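Local structure of poly-beta-hydroxybuterate polymerase (Cupriavidus necator, 5T6O) at residues A[10-15]-A[60-65]; A[64-67]-A[71-74]; A[210-213]-A[217-220]; A[281-286]-A[306-311]. The protein probably acts as an acyltransferase that polymerises hydroxybutyryl units into polyhydroxybutyrate, this chain being the catalytic domain of a class I synthase. The protein carries 1 engineered substitution. One frame throughout, in Å; residues are numbered along the deposited sequence.

Contact 1 (A[10-15]-A[60-65]); sequences AVTEGA and SLVRHV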
loop_
_atom_site.group_PDB
_atom_site.type_symbol
_atom_site.label_atom_id
_atom_site.label_comp_id
_atom_site.label_asym_id
_atom_site.label_seq_id
_atom_site.Cartn_x
_atom_site.Cartn_y
_atom_site.Cartn_z
ATOM N N ALA A 10 36.376 8.591 -6.864
ATOM C CA ALA A 10 37.057 8.731 -5.575
ATOM C C ALA A 10 38.410 9.425 -5.737
ATOM O O ALA A 10 39.443 8.931 -5.279
ATOM C CB ALA A 10 37.213 7.372 -4.887
ATOM N N VAL A 11 38.402 10.593 -6.383
ATOM C CA VAL A 11 39.646 11.277 -6.725
ATOM C C VAL A 11 39.843 12.568 -5.937
ATOM O O VAL A 11 40.783 13.314 -6.221
ATOM C CB VAL A 11 39.747 11.545 -8.238
ATOM C CG1 VAL A 11 39.807 10.226 -9.004
ATOM C CG2 VAL A 11 38.585 12.418 -8.717
ATOM N N THR A 12 39.017 12.852 -4.933
ATOM C CA THR A 12 39.271 14.071 -4.168
ATOM C C THR A 12 40.603 13.936 -3.435
ATOM O O THR A 12 40.909 12.878 -2.878
ATOM C CB THR A 12 38.127 14.354 -3.200
ATOM O OG1 THR A 12 36.921 14.521 -3.962
ATOM C CG2 THR A 12 38.387 15.655 -2.391
ATOM N N GLU A 13 41.419 14.992 -3.480
ATOM C CA GLU A 13 42.802 14.884 -3.016
ATOM C C GLU A 13 42.860 14.746 -1.498
ATOM O O GLU A 13 42.210 15.505 -0.768
ATOM C CB GLU A 13 43.614 16.102 -3.474
ATOM C CG GLU A 13 45.105 16.026 -3.105
ATOM C CD GLU A 13 45.972 17.048 -3.834
ATOM O OE1 GLU A 13 45.433 17.839 -4.635
ATOM O OE2 GLU A 13 47.204 17.064 -3.588
ATOM N N GLY A 14 43.655 13.786 -1.025
ATOM C CA GLY A 14 43.743 13.522 0.400
ATOM C C GLY A 14 44.863 12.552 0.712
ATOM O O GLY A 14 45.643 12.171 -0.161
ATOM N N ALA A 15 44.933 12.153 1.986
ATOM C CA ALA A 15 45.931 11.193 2.442
ATOM C C ALA A 15 45.318 10.268 3.482
ATOM O O ALA A 15 44.453 10.675 4.263
ATOM C CB ALA A 15 47.159 11.886 3.047
ATOM N N SER A 60 30.581 14.634 -6.035
ATOM C CA SER A 60 31.202 14.238 -4.772
ATOM C C SER A 60 30.651 15.060 -3.607
ATOM O O SER A 60 30.780 16.291 -3.590
ATOM C CB SER A 60 32.719 14.408 -4.869
ATOM O OG SER A 60 33.322 14.376 -3.584
ATOM N N LEU A 61 30.101 14.376 -2.600
ATOM C CA LEU A 61 29.734 15.069 -1.375
ATOM C C LEU A 61 30.974 15.496 -0.605
ATOM O O LEU A 61 31.004 16.586 -0.024
ATOM C CB LEU A 61 28.833 14.180 -0.509
ATOM C CG LEU A 61 28.335 14.840 0.772
ATOM C CD1 LEU A 61 27.294 15.910 0.462
ATOM C CD2 LEU A 61 27.805 13.786 1.747
ATOM N N VAL A 62 32.013 14.651 -0.586
ATOM C CA VAL A 62 33.247 15.032 0.098
ATOM C C VAL A 62 33.786 16.335 -0.471
ATOM O O VAL A 62 34.054 17.290 0.271
ATOM C CB VAL A 62 34.299 13.911 0.005
ATOM C CG1 VAL A 62 35.632 14.435 0.473
ATOM C CG2 VAL A 62 33.872 12.703 0.856
ATOM N N ARG A 63 33.967 16.397 -1.795
ATOM C CA ARG A 63 34.543 17.606 -2.377
ATOM C C ARG A 63 33.676 18.819 -2.082
ATOM O O ARG A 63 34.186 19.906 -1.795
ATOM C CB ARG A 63 34.739 17.442 -3.882
ATOM C CG ARG A 63 35.553 18.582 -4.513
ATOM C CD ARG A 63 35.501 18.530 -6.036
ATOM N NE ARG A 63 34.126 18.653 -6.530
ATOM C CZ ARG A 63 33.529 19.812 -6.801
ATOM N NH1 ARG A 63 34.188 20.954 -6.632
ATOM N NH2 ARG A 63 32.275 19.835 -7.241
ATOM N N HIS A 64 32.354 18.654 -2.139
ATOM C CA HIS A 64 31.482 19.785 -1.864
ATOM C C HIS A 64 31.681 20.313 -0.444
ATOM O O HIS A 64 31.725 21.532 -0.229
ATOM C CB HIS A 64 30.026 19.384 -2.092
ATOM C CG HIS A 64 29.067 20.514 -1.910
ATOM N ND1 HIS A 64 28.826 21.447 -2.892
ATOM C CD2 HIS A 64 28.319 20.882 -0.843
ATOM C CE1 HIS A 64 27.958 22.339 -2.444
ATOM N NE2 HIS A 64 27.631 22.016 -1.204
ATOM N N VAL A 65 31.800 19.414 0.539
ATOM C CA VAL A 65 31.940 19.856 1.929
ATOM C C VAL A 65 33.302 20.511 2.145
ATOM O O VAL A 65 33.413 21.531 2.837
ATOM C CB VAL A 65 31.709 18.680 2.895
ATOM C CG1 VAL A 65 31.993 19.094 4.333
ATOM C CG2 VAL A 65 30.269 18.163 2.769
#

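Contact 2 (A[64-67]-A[71-74]); sequences HVVE and TVFL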
loop_
_atom_site.group_PDB
_atom_site.type_symbol
_atom_site.label_atom_id
_atom_site.label_comp_id
_atom_site.label_asym_id
_atom_site.label_seq_id
_atom_site.Cartn_x
_atom_site.Cartn_y
_atom_site.Cartn_z
ATOM N N HIS A 64 32.354 18.654 -2.139
ATOM C CA HIS A 64 31.482 19.785 -1.864
ATOM C C HIS A 64 31.681 20.313 -0.444
ATOM O O HIS A 64 31.725 21.532 -0.229
ATOM C CB HIS A 64 30.026 19.384 -2.092
ATOM C CG HIS A 64 29.067 20.514 -1.910
ATOM N ND1 HIS A 64 28.826 21.447 -2.892
ATOM C CD2 HIS A 64 28.319 20.882 -0.843
ATOM C CE1 HIS A 64 27.958 22.339 -2.444
ATOM N NE2 HIS A 64 27.631 22.016 -1.204
ATOM N N VAL A 65 31.800 19.414 0.539
ATOM C CA VAL A 65 31.940 19.856 1.929
ATOM C C VAL A 65 33.302 20.511 2.145
ATOM O O VAL A 65 33.413 21.531 2.837
ATOM C CB VAL A 65 31.709 18.680 2.895
ATOM C CG1 VAL A 65 31.993 19.094 4.333
ATOM C CG2 VAL A 65 30.269 18.163 2.769
ATOM N N VAL A 66 34.356 19.944 1.543
ATOM C CA VAL A 66 35.680 20.560 1.623
ATOM C C VAL A 66 35.648 21.962 1.024
ATOM O O VAL A 66 36.282 22.892 1.543
ATOM C CB VAL A 66 36.730 19.662 0.938
ATOM C CG1 VAL A 66 38.113 20.357 0.861
ATOM C CG2 VAL A 66 36.848 18.327 1.688
ATOM N N GLU A 67 34.895 22.149 -0.065
ATOM C CA GLU A 67 34.843 23.471 -0.687
ATOM C C GLU A 67 33.998 24.454 0.113
ATOM O O GLU A 67 34.142 25.666 -0.069
ATOM C CB GLU A 67 34.316 23.369 -2.121
ATOM C CG GLU A 67 35.308 22.745 -3.083
ATOM C CD GLU A 67 34.929 22.954 -4.537
ATOM N N THR A 71 37.212 20.818 7.302
ATOM C CA THR A 71 38.148 19.702 7.288
ATOM C C THR A 71 37.352 18.409 7.337
ATOM O O THR A 71 36.529 18.222 8.240
ATOM C CB THR A 71 39.085 19.795 8.488
ATOM O OG1 THR A 71 39.732 21.074 8.491
ATOM C CG2 THR A 71 40.133 18.661 8.468
ATOM N N VAL A 72 37.572 17.520 6.373
ATOM C CA VAL A 72 36.816 16.276 6.273
ATOM C C VAL A 72 37.748 15.098 6.523
ATOM O O VAL A 72 38.794 14.977 5.873
ATOM C CB VAL A 72 36.118 16.141 4.907
ATOM C CG1 VAL A 72 35.430 14.777 4.782
ATOM C CG2 VAL A 72 35.089 17.268 4.708
ATOM N N PHE A 73 37.361 14.233 7.458
ATOM C CA PHE A 73 37.955 12.917 7.660
ATOM C C PHE A 73 36.933 11.868 7.251
ATOM O O PHE A 73 35.723 12.125 7.292
ATOM C CB PHE A 73 38.340 12.687 9.121
ATOM C CG PHE A 73 39.422 13.602 9.635
ATOM C CD1 PHE A 73 40.757 13.219 9.575
ATOM C CD2 PHE A 73 39.098 14.797 10.255
ATOM C CE1 PHE A 73 41.757 14.036 10.092
ATOM C CE2 PHE A 73 40.098 15.634 10.767
ATOM C CZ PHE A 73 41.431 15.246 10.685
ATOM N N LEU A 74 37.406 10.691 6.845
ATOM C CA LEU A 74 36.467 9.687 6.357
ATOM C C LEU A 74 36.980 8.288 6.657
ATOM O O LEU A 74 38.171 7.997 6.512
ATOM C CB LEU A 74 36.203 9.854 4.845
ATOM C CG LEU A 74 35.295 8.843 4.135
ATOM C CD1 LEU A 74 34.528 9.539 3.003
ATOM C CD2 LEU A 74 36.118 7.663 3.565
#

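Contact 3 (A[210-213]-A[217-220]); sequences NYLK and PVPF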
loop_
_atom_site.group_PDB
_atom_site.type_symbol
_atom_site.label_atom_id
_atom_site.label_comp_id
_atom_site.label_asym_id
_atom_site.label_seq_id
_atom_site.Cartn_x
_atom_site.Cartn_y
_atom_site.Cartn_z
ATOM N N ASN A 210 22.490 -6.694 -16.339
ATOM C CA ASN A 210 22.245 -6.610 -17.770
ATOM C C ASN A 210 20.879 -5.997 -18.066
ATOM O O ASN A 210 20.723 -5.231 -19.029
ATOM C CB ASN A 210 22.371 -8.007 -18.370
ATOM C CG ASN A 210 22.539 -7.987 -19.855
ATOM O OD1 ASN A 210 21.589 -8.225 -20.590
ATOM N ND2 ASN A 210 23.751 -7.702 -20.314
ATOM N N TYR A 211 19.875 -6.319 -17.252
ATOM C CA TYR A 211 18.545 -5.754 -17.469
ATOM C C TYR A 211 18.542 -4.244 -17.240
ATOM O O TYR A 211 17.998 -3.484 -18.052
ATOM C CB TYR A 211 17.522 -6.419 -16.551
ATOM C CG TYR A 211 16.181 -5.714 -16.637
ATOM C CD1 TYR A 211 15.318 -5.962 -17.696
ATOM C CD2 TYR A 211 15.809 -4.771 -15.689
ATOM C CE1 TYR A 211 14.105 -5.304 -17.801
ATOM C CE2 TYR A 211 14.586 -4.095 -15.790
ATOM C CZ TYR A 211 13.749 -4.375 -16.849
ATOM O OH TYR A 211 12.541 -3.727 -16.960
ATOM N N LEU A 212 19.124 -3.797 -16.127
ATOM C CA LEU A 212 19.084 -2.375 -15.795
ATOM C C LEU A 212 19.828 -1.550 -16.836
ATOM O O LEU A 212 19.379 -0.461 -17.216
ATOM C CB LEU A 212 19.691 -2.141 -14.413
ATOM C CG LEU A 212 18.897 -2.755 -13.265
ATOM C CD1 LEU A 212 19.637 -2.547 -11.963
ATOM C CD2 LEU A 212 17.490 -2.138 -13.233
ATOM N N LYS A 213 20.970 -2.056 -17.305
ATOM C CA LYS A 213 21.776 -1.300 -18.261
ATOM C C LYS A 213 21.070 -1.137 -19.595
ATOM O O LYS A 213 21.263 -0.123 -20.271
ATOM C CB LYS A 213 23.132 -1.971 -18.449
ATOM C CG LYS A 213 23.976 -1.866 -17.204
ATOM C CD LYS A 213 25.424 -2.248 -17.440
ATOM C CE LYS A 213 26.226 -1.996 -16.173
ATOM N NZ LYS A 213 27.689 -2.026 -16.404
ATOM N N PRO A 217 17.174 3.891 -17.046
ATOM C CA PRO A 217 18.232 4.907 -16.959
ATOM C C PRO A 217 19.048 4.846 -15.673
ATOM O O PRO A 217 19.653 5.855 -15.300
ATOM C CB PRO A 217 17.446 6.223 -17.037
ATOM C CG PRO A 217 16.156 5.893 -16.347
ATOM C CD PRO A 217 15.837 4.464 -16.768
ATOM N N VAL A 218 19.075 3.712 -14.973
ATOM C CA VAL A 218 19.930 3.662 -13.780
ATOM C C VAL A 218 21.363 3.993 -14.195
ATOM O O VAL A 218 21.864 3.437 -15.191
ATOM C CB VAL A 218 19.843 2.280 -13.107
ATOM C CG1 VAL A 218 20.819 2.188 -11.937
ATOM C CG2 VAL A 218 18.397 2.003 -12.641
ATOM N N PRO A 219 22.044 4.923 -13.525
ATOM C CA PRO A 219 23.335 5.397 -14.042
ATOM C C PRO A 219 24.430 4.356 -13.876
ATOM O O PRO A 219 24.445 3.579 -12.920
ATOM C CB PRO A 219 23.627 6.641 -13.187
ATOM C CG PRO A 219 22.324 7.024 -12.586
ATOM C CD PRO A 219 21.591 5.726 -12.379
ATOM N N PHE A 220 25.385 4.378 -14.805
ATOM C CA PHE A 220 26.437 3.365 -14.796
ATOM C C PHE A 220 27.392 3.529 -13.613
ATOM O O PHE A 220 27.930 2.530 -13.111
ATOM C CB PHE A 220 27.201 3.391 -16.125
ATOM C CG PHE A 220 26.468 2.698 -17.265
ATOM C CD1 PHE A 220 25.080 2.659 -17.300
ATOM C CD2 PHE A 220 27.165 2.068 -18.272
ATOM C CE1 PHE A 220 24.404 2.028 -18.332
ATOM C CE2 PHE A 220 26.494 1.430 -19.308
ATOM C CZ PHE A 220 25.109 1.410 -19.333
HETATM O O HOH W 1 28.571 0.270 -14.588
#

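Contact 4 (A[281-286]-A[306-311]); sequences HIVPWT and SGHIAG. With SO4 (sulfate ion), chain B.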
loop_
_atom_site.group_PDB
_atom_site.type_symbol
_atom_site.label_atom_id
_atom_site.label_comp_id
_atom_site.label_asym_id
_atom_site.label_seq_id
_atom_site.Cartn_x
_atom_site.Cartn_y
_atom_site.Cartn_z
ATOM N N HIS A 281 13.286 3.195 -1.352
ATOM C CA HIS A 281 12.661 1.961 -0.883
ATOM C C HIS A 281 13.657 1.013 -0.242
ATOM O O HIS A 281 13.296 -0.110 0.115
ATOM C CB HIS A 281 11.922 1.284 -2.029
ATOM C CG HIS A 281 10.826 2.137 -2.577
ATOM N ND1 HIS A 281 9.766 2.558 -1.802
ATOM C CD2 HIS A 281 10.659 2.708 -3.791
ATOM C CE1 HIS A 281 8.972 3.326 -2.527
ATOM N NE2 HIS A 281 9.491 3.431 -3.739
ATOM N N ILE A 282 14.898 1.447 -0.088
ATOM C CA ILE A 282 15.888 0.731 0.704
ATOM C C ILE A 282 15.873 1.213 2.147
ATOM O O ILE A 282 15.862 0.413 3.089
ATOM C CB ILE A 282 17.272 0.901 0.042
ATOM C CG1 ILE A 282 17.276 0.188 -1.312
ATOM C CG2 ILE A 282 18.379 0.368 0.925
ATOM C CD1 ILE A 282 18.520 0.417 -2.109
ATOM N N VAL A 283 15.836 2.528 2.328
ATOM C CA VAL A 283 15.577 3.171 3.612
ATOM C C VAL A 283 14.318 4.015 3.420
ATOM O O VAL A 283 14.425 5.175 2.995
ATOM C CB VAL A 283 16.778 4.025 4.060
ATOM C CG1 VAL A 283 16.501 4.731 5.380
ATOM C CG2 VAL A 283 18.055 3.176 4.166
ATOM N N PRO A 284 13.117 3.484 3.681
ATOM C CA PRO A 284 11.901 4.295 3.523
ATOM C C PRO A 284 12.032 5.619 4.260
ATOM O O PRO A 284 12.564 5.675 5.370
ATOM C CB PRO A 284 10.808 3.415 4.146
ATOM C CG PRO A 284 11.313 1.998 3.924
ATOM C CD PRO A 284 12.816 2.104 4.107
ATOM N N TRP A 285 11.553 6.700 3.640
ATOM C CA TRP A 285 11.744 8.000 4.278
ATOM C C TRP A 285 10.998 8.068 5.601
ATOM O O TRP A 285 11.467 8.717 6.542
ATOM C CB TRP A 285 11.336 9.151 3.340
ATOM C CG TRP A 285 9.864 9.527 3.290
ATOM C CD1 TRP A 285 8.948 9.107 2.372
ATOM C CD2 TRP A 285 9.167 10.432 4.167
ATOM N NE1 TRP A 285 7.722 9.680 2.629
ATOM C CE2 TRP A 285 7.827 10.490 3.730
ATOM C CE3 TRP A 285 9.544 11.190 5.278
ATOM C CZ2 TRP A 285 6.867 11.279 4.361
ATOM C CZ3 TRP A 285 8.584 11.979 5.910
ATOM C CH2 TRP A 285 7.265 12.015 5.448
ATOM N N THR A 286 9.874 7.355 5.710
ATOM C CA THR A 286 9.140 7.322 6.970
ATOM C C THR A 286 9.936 6.603 8.053
ATOM O O THR A 286 9.799 6.922 9.244
ATOM C CB THR A 286 7.791 6.638 6.757
ATOM O OG1 THR A 286 8.003 5.362 6.148
ATOM C CG2 THR A 286 6.925 7.468 5.828
ATOM N N SER A 306 13.214 11.988 -4.817
ATOM C CA SER A 306 13.771 10.885 -5.606
ATOM C C SER A 306 14.288 9.723 -4.751
ATOM O O SER A 306 13.935 9.603 -3.571
ATOM C CB SER A 306 14.873 11.390 -6.556
ATOM O OG SER A 306 15.085 10.457 -7.613
ATOM N N GLY A 307 15.094 8.846 -5.358
ATOM C CA GLY A 307 15.392 7.536 -4.807
ATOM C C GLY A 307 16.560 7.515 -3.830
ATOM O O GLY A 307 17.067 8.546 -3.383
ATOM N N HIS A 308 16.998 6.286 -3.515
ATOM C CA HIS A 308 18.009 6.056 -2.483
ATOM C C HIS A 308 19.285 6.849 -2.755
ATOM O O HIS A 308 19.765 7.594 -1.890
ATOM C CB HIS A 308 18.301 4.550 -2.405
ATOM C CG HIS A 308 19.301 4.166 -1.357
ATOM N ND1 HIS A 308 19.115 4.421 -0.013
ATOM C CD2 HIS A 308 20.492 3.522 -1.458
ATOM C CE1 HIS A 308 20.151 3.957 0.667
ATOM N NE2 HIS A 308 21.000 3.407 -0.186
ATOM N N ILE A 309 19.867 6.686 -3.939
ATOM C CA ILE A 309 21.104 7.408 -4.251
ATOM C C ILE A 309 20.813 8.725 -4.958
ATOM O O ILE A 309 21.423 9.747 -4.643
ATOM C CB ILE A 309 22.058 6.535 -5.093
ATOM C CG1 ILE A 309 22.476 5.285 -4.312
ATOM C CG2 ILE A 309 23.288 7.355 -5.512
ATOM C CD1 ILE A 309 23.175 5.591 -2.995
ATOM N N ALA A 310 19.891 8.723 -5.923
ATOM C CA ALA A 310 19.584 9.967 -6.634
ATOM C C ALA A 310 19.200 11.084 -5.667
ATOM O O ALA A 310 19.547 12.248 -5.886
ATOM C CB ALA A 310 18.463 9.735 -7.652
ATOM N N GLY A 311 18.501 10.747 -4.581
ATOM C CA GLY A 311 18.065 11.785 -3.659
ATOM C C GLY A 311 19.197 12.340 -2.813
ATOM O O GLY A 311 19.268 13.548 -2.573
HETATM S S SO4 B . 4.514 9.333 0.251
HETATM O O1 SO4 B . 3.752 10.578 0.226
HETATM O O2 SO4 B . 3.687 8.274 -0.329
HETATM O O3 SO4 B . 5.733 9.474 -0.547
HETATM O O4 SO4 B . 4.852 9.000 1.638
#

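Contact 1 (A[10-15]-A[60-65])
Ser60 meets Thr12 hydroxyl to hydroxyl, Ser60 OG lying 3.6 Å from Thr12 OG1; both hydroxyls are hydrogen-bonded to OD1 of Asp54, which is consistent with this spacing. Ser60 is also the N-cap of helix 61-67. Its OG stands anti to the backbone N (chi1 165°) and accepts the N-H of Arg63 at 2.8 Å from Arg63 N to Ser60 OG, nearly straight at 173°. A short hydroxyl side chain suits this place, because it can satisfy an N-H of the first helical turn while touching the acid.

Val62 supplies the apolar half of the contact: its CG1 comes within 4.2 Å of Thr12 CG2. Threonine suits the place opposite, since its methyl meets the valine and its hydroxyl bonds Asp54. At Arg63 the touch is made by the root of the side chain, CB lying 3.6 Å from Thr12 OG1. The chain then bends at chi3 and leads away, and its NE bonds Pro57 O.

The polar part of the contact is thus indirect, beside direct packing of Thr12 on Val62 and on Arg63 CB: one carboxylate oxygen of Asp54 is shared by the loop hydroxyl and the cap hydroxyl, while Ser60 OG also takes the N-H of Arg63.

Contact 2 (A[64-67]-A[71-74])
Val72 CG2 is the methyl that meets the helix, lying 3.6 Å from Val65 CG1 and 3.7 Å from Val66 CG2. Because two successive helical residues offer one branch each, the single strand methyl is touched by both. The side chains of Val65 and Val72 are set at about a right angle, whereas Val66 and Val72 meet on a slant, close enough for Val66 CG2 also to approach Val72 CB at 4.0 Å.

With CG1 of Val72 anti to the backbone N (chi1 175°), CG2 comes to lie beside that N, on the side from which the helix approaches. Branched valines suit all three places: they are compact, wholly apolar, and carry their bulk close to the backbone, which lets helix and strand lie close together here.

The helix is the connection in a beta-alpha-beta crossover of the alpha/beta hydrolase fold, running from strand 40-43 to its neighbour, strand 72-77. Further out, Met42 of the first of these strands touches both Val65 and Val72, and Tyr28 of strand 23-28 touches Val66 and Val72. Trp351 of helix 348-358 packs against Val65, while the backbone of Val72 is hydrogen-bonded to that of Tyr28.

Contact 3 (A[210-213]-A[217-220])
The turn between helix 202-215 and helix 220-227 is closed here by two pairs, Lys213 with Phe220 and Leu212 with Val218. CB and CG of Lys213 meet the CE1/CZ corner of the Phe220 ring from above its rim, CB 4.0 Å from Phe220 CZ. CD stands over the face near the rim, and NZ reaches a cation-pi position 4.9 Å from the ring centroid and 24° off its normal. A lysine suits such an exposed edge, for its methylenes pack on the rim of the ring while the ammonium remains hydrated.

One water bridges the two residues: it accepts from Lys213 NZ at 3.1 Å and donates to Phe220 O at 2.8 Å. A long, weak ion pair with Asp209 adds little. The ring itself has Val218 O in its plane, at the edge.

On the buried side, Leu212 CD2 lies 4.3 Å from Val218 CG2, a looser apolar touch. Thr216 OG1 ties the turn together, hydrogen-bonding both Leu212 O and Val218 N.

Pro219 occupies the N-cap of helix 220-227, whose Leu223 touches Leu212, Lys213 and Val218 alike. Phe161 of the second subunit packs on Leu212, so this residue, near the end of helix 202-215, touches both the following helix and a neighbouring copy.

Contact 4 (A[281-286]-A[306-311])
Ile282 lies over one face of the His308 imidazole, in the connections of the alpha/beta hydrolase fold that follow strands 272-277 and 299-304. These are the places where the family carries the acid and the histidine of its catalytic triad, and the hydrogen bond from His308 ND1 to Asp280 OD2 is consistent with that role.

The two side chains are set at about a right angle. Ile282 CB sits 4.1 Å from the ring centroid, 15° off the normal, a CH-pi contact. Its branches spread over the ring: CD1 reaches His308 CD2 at 3.7 Å and CG2 lies 4.0 Å from His308 CE1. Isoleucine suits the place because its beta branch covers a flat ring in several directions. Val283 approaches at a slant, its CG2 4.2 Å from His308 CE1. With CG anti to the backbone N (chi1 -179°), the imidazole lies against Ile282 and beside Val283.

Asp280 is itself held, since OD1 takes the backbone N-H groups of Ile282 and Val283; the loop that covers the ring thereby probably helps to position the histidine's partner. Glu164 of the second subunit receives the backbone N-H groups of Ile309 and Ala310. Thr286 CG2 sits over a face of Trp285, whose NE1 gives its hydrogen to O4 of a sulfate, probably from the crystallisation liquor, at 3.1 Å and 160°, at the ring's edge.

From the N terminus, contact 1 closes a long loop of 44 residues, bringing the lead-in to strand 14-19 against the start of helix 61-67. Contact 2 begins on that same helix, sharing His64 and Val65, and closes a short turn into strand 72-77; the two touch where Val62 CG2 packs on Leu74 CD1, 3.9 Å away. Contacts 3 and 4 follow in series, with nothing nested or crossed. Contact 3 closes the short turn between helix 202-215 and helix 220-227. Contact 4 closes a loop of 19 residues that includes strand 299-304, joining the connection after strand 272-277 to the start of helix 308-312. Their centres are about 18 Å apart, and both touch the second subunit.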